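Local coordinates for protein putative peptidase (PDB 3CE2) that probably acts as a zinc-dependent oligopeptidase of the M3B family, cleaving small bioactive peptides, at residues A[182-187]-A[244-249]; A[249-254]-A[529-534]; A[332-337]-A[355-360]. One frame throughout, in Å; residues are numbered along the deposited sequence.

How the contacts relate
From the N terminus, contact 1 is the first to close: 182-187 on helix 180-192 meets 244-249 on helix 240-260, enclosing a loop of 56 residues. Contact 2 follows in series on that second helix, sharing Gly249, and ties 249-254 to the irregular loop 529-534, 275 residues further on. The two form a continuous patch with centres about 10 Å apart, where Leu247 CD1 packs 3.8 Å from Tyr531 CZ. Contact 3, a local helix-to-helix contact between 332-337 and 355-360, is nested within the loop closed by contact 2. It lies on the opposite side of the chain's centre, its own centre about 42 Å from that of contact 2.

Contact 1 of 3, residues A[182-187]-A[244-249]; sequences SKAFSS and ANLLNG
Leu246 alone carries this contact from its helix, reaching across to Ala184 and Phe185. Along 244-249, Ala244 comes first and places the helix, its small methyl fitting against Glu494 and Leu497 of helix 494-509. Leu246 follows and points straight at helix 180-192. Its CG is anti to the carbonyl carbon (chi1 -72°), which sends the forked tip out between two residues. One methyl, CD2, lies 3.7 Å from Ala184 CB. The other, CD1, rests against the backbone of Phe185, 3.7 Å from Phe185 N, with Phe185 CB a little further off. Alanine suits the site because its single methyl lets the backbones approach, with Phe185 CA and Leu246 CA 6.8 Å apart. This is helix-helix packing within the largely helical M3 peptidase fold, and it joins helix 180-192, in the part of the chain assigned to the oligopeptidase F family, to helix 240-260, in the part assigned to peptidase family M3. Phe185 offers its backbone and CB to Leu246, but its ring leads away (chi1 172°) to stack with His528, which Leu246 also touches. Next along, Leu247 faces the interior and packs on Trp523, Leu497 and Tyr531. Asn248 uses its amide oxygen, OD1, to take a hydrogen bond from Leu492 N.

Contact 2 of 3, residues A[249-254]-A[529-534]; sequences GKIQAH and FYYNFY
The helical turn 249-254 faces an irregular loop, 529-534, which comes nearest where His254 CA and Asn532 CA stand 7.4 Å apart; there Asn532 and Phe533 both adopt positive phi, a left-handed conformation that asparagine accepts readily. His254 is the centre of the contact. Its imidazole lies between the modelled amide oxygen of Asn532, 3.7 Å above the middle of one face with the amide plane tilted 36° from the ring, and Lys250 O over the opposite face, in packing contact with both. Tyr531 CB lies near the ring plane at the edge, 4.0 Å from His254 CE1, and Asn532 N is 3.5 Å from that same carbon. Histidine suits the place because its flat ring fills the gap while ND1 is hydrogen-bonded to NE2 of His483. One turn back, Ile251 extends CD1 obliquely towards the Tyr531 ring, 4.0 Å from Tyr531 CD1, an apolar contact between buried side chains. Ile251 also packs on helix 451-487, about 9 Å, side chain to side chain, from His484, which with His488 binds a zinc ion separate from that of His402, His406 and Glu430. Helix 451-487 supplies both His483 and Glu479, the latter bonded to Phe533 N; Cys266 of helix 266-271 touches His254 and Phe533, and the contact packs helix 240-260 against the aromatic-rich loop running into helix 536-553 of the M3 peptidase fold.

Contact 3 of 3, residues A[332-337]-A[355-360]; sequences EAVDLI and GLTTQG
No ring or other flat group has a face or an edge in the meeting of Val334 with Leu356 and Thr357; methyl and methylene groups make the contact. Val334 points at the second helix and divides its two methyls between neighbouring residues. CG1, anti to the backbone N (chi1 180°), comes obliquely to the Thr357 methyl, 4.2 Å from Thr357 CG2, whereas CG2 lies 4.4 Å from Leu356 CB. A valine suits this spot because its branch at CB gives two methyls close to the backbone. Thr357 is equally two-sided: CG2 is turned to the valine, and OG1, placed between its own N and carbonyl carbon (chi1 72°), goes to Lys353 O one turn earlier. Its hydroxyl is thus satisfied within its own helix, leaving the methyl to pack on Val334. Leu356 is buried, and Ile337, one turn beyond Val334, also points towards this side and packs on Leu352.

The two segments run in roughly opposite directions, so helices 330-340 and 345-357 form a helical hairpin. Its second arm ends here: Thr358 is the first residue to leave helical angles, and Gly360, with positive phi, lies in the turn that leads to the short strand 362-363. On the inner side the hairpin rests on helix 394-416, which bears the zinc ligands His402 and His406: Leu356 and Ala333 both touch Ile400, Leu336 touches Val397, and Ile337 meets Ala401.

Contact 1 of 3, residues A[182-187]-A[244-249]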
loop_
_atom_site.group_PDB
_atom_site.type_symbol
_atom_site.label_atom_id
_atom_site.label_comp_id
_atom_site.label_asym_id
_atom_site.label_seq_id
_atom_site.Cartn_x
_atom_site.Cartn_y
_atom_site.Cartn_z
ATOM N N SER A 182 -11.342 -16.888 5.943
ATOM C CA SER A 182 -10.812 -15.637 6.486
ATOM C C SER A 182 -11.533 -15.176 7.724
ATOM O O SER A 182 -10.916 -14.603 8.623
ATOM C CB SER A 182 -10.872 -14.538 5.440
ATOM O OG SER A 182 -10.788 -15.123 4.144
ATOM N N LYS A 183 -12.833 -15.415 7.782
ATOM C CA LYS A 183 -13.620 -14.944 8.913
ATOM C C LYS A 183 -13.266 -15.729 10.170
ATOM O O LYS A 183 -13.046 -15.159 11.243
ATOM C CB LYS A 183 -15.114 -15.047 8.618
ATOM C CG LYS A 183 -15.669 -13.846 7.863
ATOM C CD LYS A 183 -17.169 -13.979 7.562
ATOM C CE LYS A 183 -17.787 -12.635 7.124
ATOM N NZ LYS A 183 -19.268 -12.762 6.880
ATOM N N ALA A 184 -13.207 -17.046 10.033
ATOM C CA ALA A 184 -12.909 -17.888 11.154
ATOM C C ALA A 184 -11.499 -17.555 11.653
ATOM O O ALA A 184 -11.271 -17.390 12.865
ATOM C CB ALA A 184 -13.007 -19.311 10.744
ATOM N N PHE A 185 -10.560 -17.441 10.714
ATOM C CA PHE A 185 -9.235 -16.987 11.053
ATOM C C PHE A 185 -9.251 -15.740 11.929
ATOM O O PHE A 185 -8.490 -15.665 12.891
ATOM C CB PHE A 185 -8.397 -16.684 9.814
ATOM C CG PHE A 185 -7.087 -16.021 10.143
ATOM C CD1 PHE A 185 -5.990 -16.776 10.515
ATOM C CD2 PHE A 185 -6.973 -14.641 10.144
ATOM C CE1 PHE A 185 -4.802 -16.174 10.852
ATOM C CE2 PHE A 185 -5.778 -14.035 10.462
ATOM C CZ PHE A 185 -4.699 -14.804 10.815
ATOM N N SER A 186 -10.094 -14.757 11.619
ATOM C CA SER A 186 -10.052 -13.520 12.408
ATOM C C SER A 186 -10.599 -13.691 13.787
ATOM O O SER A 186 -10.028 -13.168 14.746
ATOM C CB SER A 186 -10.763 -12.358 11.729
ATOM O OG SER A 186 -10.195 -12.151 10.457
ATOM N N SER A 187 -11.711 -14.407 13.909
ATOM C CA SER A 187 -12.287 -14.570 15.230
ATOM C C SER A 187 -11.289 -15.309 16.125
ATOM O O SER A 187 -11.160 -14.978 17.303
ATOM C CB SER A 187 -13.657 -15.259 15.195
ATOM O OG SER A 187 -13.760 -16.119 14.082
ATOM N N ALA A 244 -3.877 -24.378 9.847
ATOM C CA ALA A 244 -3.541 -25.092 8.598
ATOM C C ALA A 244 -4.788 -25.386 7.810
ATOM O O ALA A 244 -4.830 -25.156 6.605
ATOM C CB ALA A 244 -2.809 -26.383 8.863
ATOM N N ASN A 245 -5.811 -25.909 8.465
ATOM C CA ASN A 245 -7.049 -26.164 7.731
ATOM C C ASN A 245 -7.558 -24.911 7.062
ATOM O O ASN A 245 -7.952 -24.925 5.889
ATOM C CB ASN A 245 -8.141 -26.683 8.658
ATOM C CG ASN A 245 -7.963 -28.123 8.980
ATOM O OD1 ASN A 245 -7.421 -28.866 8.180
ATOM N ND2 ASN A 245 -8.394 -28.530 10.158
ATOM N N LEU A 246 -7.575 -23.824 7.826
ATOM C CA LEU A 246 -8.197 -22.614 7.359
ATOM C C LEU A 246 -7.384 -22.053 6.211
ATOM O O LEU A 246 -7.926 -21.545 5.255
ATOM C CB LEU A 246 -8.347 -21.610 8.494
ATOM C CG LEU A 246 -9.392 -21.878 9.589
ATOM C CD1 LEU A 246 -9.202 -20.849 10.676
ATOM C CD2 LEU A 246 -10.826 -21.815 9.069
ATOM N N LEU A 247 -6.076 -22.166 6.281
ATOM C CA LEU A 247 -5.241 -21.614 5.216
ATOM C C LEU A 247 -5.323 -22.487 3.966
ATOM O O LEU A 247 -5.510 -21.975 2.866
ATOM C CB LEU A 247 -3.807 -21.461 5.698
ATOM C CG LEU A 247 -2.837 -20.805 4.728
ATOM C CD1 LEU A 247 -3.270 -19.378 4.378
ATOM C CD2 LEU A 247 -1.440 -20.833 5.357
ATOM N N ASN A 248 -5.207 -23.804 4.138
ATOM C CA ASN A 248 -5.503 -24.736 3.059
ATOM C C ASN A 248 -6.783 -24.356 2.367
ATOM O O ASN A 248 -6.845 -24.367 1.155
ATOM C CB ASN A 248 -5.652 -26.161 3.573
ATOM C CG ASN A 248 -5.759 -27.194 2.437
ATOM O OD1 ASN A 248 -4.778 -27.494 1.740
ATOM N ND2 ASN A 248 -6.945 -27.749 2.263
ATOM N N GLY A 249 -7.815 -24.033 3.143
ATOM C CA GLY A 249 -9.100 -23.636 2.567
ATOM C C GLY A 249 -9.004 -22.405 1.673
ATOM O O GLY A 249 -9.490 -22.419 0.556
#

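Contact 2 of 3, residues A[249-254]-A[529-534]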
loop_
_atom_site.group_PDB
_atom_site.type_symbol
_atom_site.label_atom_id
_atom_site.label_comp_id
_atom_site.label_asym_id
_atom_site.label_seq_id
_atom_site.Cartn_x
_atom_site.Cartn_y
_atom_site.Cartn_z
ATOM N N GLY A 249 -7.815 -24.033 3.143
ATOM C CA GLY A 249 -9.100 -23.636 2.567
ATOM C C GLY A 249 -9.004 -22.405 1.673
ATOM O O GLY A 249 -9.490 -22.419 0.556
ATOM N N LYS A 250 -8.405 -21.330 2.178
ATOM C CA LYS A 250 -8.165 -20.125 1.397
ATOM C C LYS A 250 -7.397 -20.467 0.112
ATOM O O LYS A 250 -7.838 -20.167 -1.004
ATOM C CB LYS A 250 -7.372 -19.103 2.222
ATOM C CG LYS A 250 -7.199 -17.736 1.568
ATOM C CD LYS A 250 -8.491 -16.927 1.603
ATOM C CE LYS A 250 -8.464 -15.761 0.609
ATOM N NZ LYS A 250 -9.848 -15.468 0.133
ATOM N N ILE A 251 -6.249 -21.110 0.258
ATOM C CA ILE A 251 -5.475 -21.410 -0.920
ATOM C C ILE A 251 -6.267 -22.241 -1.930
ATOM O O ILE A 251 -6.151 -22.016 -3.132
ATOM C CB ILE A 251 -4.197 -22.143 -0.590
ATOM C CG1 ILE A 251 -3.338 -21.360 0.411
ATOM C CG2 ILE A 251 -3.449 -22.502 -1.874
ATOM C CD1 ILE A 251 -3.124 -19.878 0.136
ATOM N N GLN A 252 -7.055 -23.204 -1.458
ATOM C CA GLN A 252 -7.870 -24.006 -2.366
ATOM C C GLN A 252 -8.933 -23.120 -3.003
ATOM O O GLN A 252 -9.366 -23.357 -4.126
ATOM C CB GLN A 252 -8.542 -25.180 -1.651
ATOM C CG GLN A 252 -7.672 -26.437 -1.459
ATOM C CD GLN A 252 -7.041 -26.973 -2.775
ATOM O OE1 GLN A 252 -7.699 -27.078 -3.836
ATOM N NE2 GLN A 252 -5.764 -27.325 -2.694
ATOM N N ALA A 253 -9.357 -22.087 -2.292
ATOM C CA ALA A 253 -10.270 -21.124 -2.888
ATOM C C ALA A 253 -9.624 -20.477 -4.121
ATOM O O ALA A 253 -10.226 -20.431 -5.191
ATOM C CB ALA A 253 -10.676 -20.082 -1.880
ATOM N N HIS A 254 -8.389 -20.007 -3.979
ATOM C CA HIS A 254 -7.713 -19.398 -5.107
ATOM C C HIS A 254 -7.567 -20.382 -6.243
ATOM O O HIS A 254 -7.773 -20.024 -7.405
ATOM C CB HIS A 254 -6.355 -18.838 -4.712
ATOM C CG HIS A 254 -6.444 -17.765 -3.687
ATOM N ND1 HIS A 254 -5.422 -17.488 -2.808
ATOM C CD2 HIS A 254 -7.455 -16.927 -3.369
ATOM C CE1 HIS A 254 -5.795 -16.509 -2.004
ATOM N NE2 HIS A 254 -7.028 -16.153 -2.320
ATOM N N PHE A 529 -5.899 -11.921 4.547
ATOM C CA PHE A 529 -5.988 -10.808 3.594
ATOM C C PHE A 529 -4.625 -10.435 3.005
ATOM O O PHE A 529 -4.558 -9.769 1.960
ATOM C CB PHE A 529 -6.768 -9.598 4.131
ATOM C CG PHE A 529 -6.104 -8.864 5.269
ATOM C CD1 PHE A 529 -6.594 -8.991 6.580
ATOM C CD2 PHE A 529 -5.038 -7.997 5.036
ATOM C CE1 PHE A 529 -6.009 -8.282 7.657
ATOM C CE2 PHE A 529 -4.438 -7.282 6.104
ATOM C CZ PHE A 529 -4.928 -7.425 7.417
ATOM N N TYR A 530 -3.554 -10.912 3.664
ATOM C CA TYR A 530 -2.213 -10.967 3.060
ATOM C C TYR A 530 -2.118 -12.065 2.046
ATOM O O TYR A 530 -1.049 -12.366 1.552
ATOM C CB TYR A 530 -1.101 -11.111 4.091
ATOM C CG TYR A 530 -0.993 -9.852 4.859
ATOM C CD1 TYR A 530 -0.619 -8.685 4.229
ATOM C CD2 TYR A 530 -1.352 -9.803 6.191
ATOM C CE1 TYR A 530 -0.564 -7.518 4.899
ATOM C CE2 TYR A 530 -1.301 -8.642 6.881
ATOM C CZ TYR A 530 -0.912 -7.492 6.232
ATOM O OH TYR A 530 -0.861 -6.308 6.929
ATOM N N TYR A 531 -3.250 -12.646 1.695
ATOM C CA TYR A 531 -3.226 -13.587 0.600
ATOM C C TYR A 531 -3.886 -13.099 -0.721
ATOM O O TYR A 531 -4.621 -12.096 -0.785
ATOM C CB TYR A 531 -3.656 -14.986 1.077
ATOM C CG TYR A 531 -2.693 -15.532 2.116
ATOM C CD1 TYR A 531 -1.784 -16.509 1.782
ATOM C CD2 TYR A 531 -2.655 -15.037 3.401
ATOM C CE1 TYR A 531 -0.866 -17.013 2.703
ATOM C CE2 TYR A 531 -1.741 -15.541 4.339
ATOM C CZ TYR A 531 -0.848 -16.540 3.973
ATOM O OH TYR A 531 0.074 -17.081 4.846
ATOM N N ASN A 532 -3.559 -13.834 -1.772
ATOM C CA ASN A 532 -3.745 -13.407 -3.152
ATOM C C ASN A 532 -2.657 -12.441 -3.638
ATOM O O ASN A 532 -2.921 -11.424 -4.249
ATOM C CB ASN A 532 -5.156 -12.898 -3.433
ATOM C CG ASN A 532 -5.640 -13.310 -4.817
ATOM O OD1 ASN A 532 -5.359 -14.420 -5.289
ATOM N ND2 ASN A 532 -6.352 -12.411 -5.482
ATOM N N PHE A 533 -1.422 -12.791 -3.332
ATOM C CA PHE A 533 -0.294 -12.262 -4.044
ATOM C C PHE A 533 -0.290 -10.755 -4.183
ATOM O O PHE A 533 -0.153 -10.236 -5.288
ATOM C CB PHE A 533 -0.257 -12.871 -5.437
ATOM C CG PHE A 533 0.028 -14.342 -5.442
ATOM C CD1 PHE A 533 -0.997 -15.259 -5.643
ATOM C CD2 PHE A 533 1.323 -14.809 -5.251
ATOM C CE1 PHE A 533 -0.742 -16.603 -5.641
ATOM C CE2 PHE A 533 1.591 -16.161 -5.266
ATOM C CZ PHE A 533 0.563 -17.057 -5.459
ATOM N N TYR A 534 -0.421 -10.032 -3.088
ATOM C CA TYR A 534 -0.242 -8.610 -3.234
ATOM C C TYR A 534 0.969 -8.116 -2.459
ATOM O O TYR A 534 1.596 -7.116 -2.832
ATOM C CB TYR A 534 -1.540 -7.839 -2.929
ATOM C CG TYR A 534 -1.749 -7.448 -1.496
ATOM C CD1 TYR A 534 -1.284 -6.220 -1.031
ATOM C CD2 TYR A 534 -2.450 -8.284 -0.623
ATOM C CE1 TYR A 534 -1.455 -5.821 0.285
ATOM C CE2 TYR A 534 -2.670 -7.929 0.734
#

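Contact 3 of 3, residues A[332-337]-A[355-360]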
loop_
_atom_site.group_PDB
_atom_site.type_symbol
_atom_site.label_atom_id
_atom_site.label_comp_id
_atom_site.label_asym_id
_atom_site.label_seq_id
_atom_site.Cartn_x
_atom_site.Cartn_y
_atom_site.Cartn_z
ATOM N N GLU A 332 9.027 24.518 11.602
ATOM C CA GLU A 332 10.316 23.846 11.543
ATOM C C GLU A 332 10.256 22.568 10.745
ATOM O O GLU A 332 11.208 22.227 10.066
ATOM C CB GLU A 332 10.848 23.547 12.933
ATOM C CG GLU A 332 11.638 24.675 13.553
ATOM C CD GLU A 332 11.501 24.701 15.072
ATOM O OE1 GLU A 332 10.895 23.757 15.651
ATOM O OE2 GLU A 332 11.995 25.681 15.681
ATOM N N ALA A 333 9.142 21.853 10.828
ATOM C CA ALA A 333 9.009 20.612 10.069
ATOM C C ALA A 333 9.142 20.942 8.592
ATOM O O ALA A 333 9.932 20.331 7.873
ATOM C CB ALA A 333 7.678 19.933 10.358
ATOM N N VAL A 334 8.379 21.936 8.158
ATOM C CA VAL A 334 8.453 22.413 6.792
ATOM C C VAL A 334 9.871 22.813 6.353
ATOM O O VAL A 334 10.340 22.394 5.302
ATOM C CB VAL A 334 7.489 23.570 6.562
ATOM C CG1 VAL A 334 7.604 24.045 5.126
ATOM C CG2 VAL A 334 6.055 23.128 6.874
ATOM N N ASP A 335 10.567 23.605 7.155
ATOM C CA ASP A 335 11.923 24.003 6.791
ATOM C C ASP A 335 12.787 22.773 6.590
ATOM O O ASP A 335 13.662 22.739 5.716
ATOM C CB ASP A 335 12.541 24.895 7.870
ATOM C CG ASP A 335 11.813 26.211 8.015
ATOM O OD1 ASP A 335 11.086 26.580 7.062
ATOM O OD2 ASP A 335 11.963 26.871 9.077
ATOM N N LEU A 336 12.535 21.761 7.414
ATOM C CA LEU A 336 13.276 20.514 7.346
ATOM C C LEU A 336 12.965 19.772 6.038
ATOM O O LEU A 336 13.876 19.404 5.289
ATOM C CB LEU A 336 12.952 19.649 8.564
ATOM C CG LEU A 336 13.966 18.556 8.895
ATOM C CD1 LEU A 336 15.382 19.136 8.907
ATOM C CD2 LEU A 336 13.622 17.902 10.222
ATOM N N ILE A 337 11.681 19.571 5.763
ATOM C CA ILE A 337 11.269 18.936 4.525
ATOM C C ILE A 337 11.925 19.667 3.360
ATOM O O ILE A 337 12.588 19.059 2.514
ATOM C CB ILE A 337 9.737 19.008 4.332
ATOM C CG1 ILE A 337 9.025 18.126 5.354
ATOM C CG2 ILE A 337 9.349 18.592 2.919
ATOM C CD1 ILE A 337 9.598 16.757 5.410
ATOM N N GLY A 355 1.840 24.251 -0.732
ATOM C CA GLY A 355 0.694 23.450 -0.288
ATOM C C GLY A 355 0.579 23.328 1.230
ATOM O O GLY A 355 -0.510 23.375 1.796
ATOM N N LEU A 356 1.721 23.189 1.885
ATOM C CA LEU A 356 1.767 23.037 3.314
ATOM C C LEU A 356 1.566 24.351 4.048
ATOM O O LEU A 356 1.232 24.351 5.230
ATOM C CB LEU A 356 3.113 22.425 3.710
ATOM C CG LEU A 356 3.345 21.060 3.070
ATOM C CD1 LEU A 356 4.669 20.454 3.508
ATOM C CD2 LEU A 356 2.174 20.158 3.419
ATOM N N THR A 357 1.769 25.479 3.376
ATOM C CA THR A 357 1.738 26.749 4.102
ATOM C C THR A 357 0.772 27.861 3.634
ATOM O O THR A 357 0.274 28.618 4.467
ATOM C CB THR A 357 3.148 27.337 4.280
ATOM O OG1 THR A 357 3.622 27.835 3.025
ATOM C CG2 THR A 357 4.109 26.289 4.821
ATOM N N THR A 358 0.510 27.993 2.334
ATOM C CA THR A 358 -0.392 29.065 1.870
ATOM C C THR A 358 -1.551 28.571 1.001
ATOM O O THR A 358 -2.520 29.283 0.819
ATOM C CB THR A 358 0.368 30.187 1.093
ATOM O OG1 THR A 358 1.074 29.615 -0.012
ATOM C CG2 THR A 358 1.378 30.922 1.987
ATOM N N GLN A 359 -1.453 27.364 0.452
ATOM C CA GLN A 359 -2.467 26.867 -0.477
ATOM C C GLN A 359 -3.619 26.140 0.229
ATOM O O GLN A 359 -4.598 25.743 -0.418
ATOM C CB GLN A 359 -1.815 25.937 -1.519
ATOM C CG GLN A 359 -1.639 26.535 -2.915
ATOM C CD GLN A 359 -1.381 28.047 -2.887
ATOM O OE1 GLN A 359 -2.249 28.840 -3.267
ATOM N NE2 GLN A 359 -0.191 28.449 -2.430
ATOM N N GLY A 360 -3.494 25.939 1.542
ATOM C CA GLY A 360 -4.525 25.235 2.307
ATOM C C GLY A 360 -4.693 23.740 2.047
ATOM O O GLY A 360 -5.800 23.215 2.083
#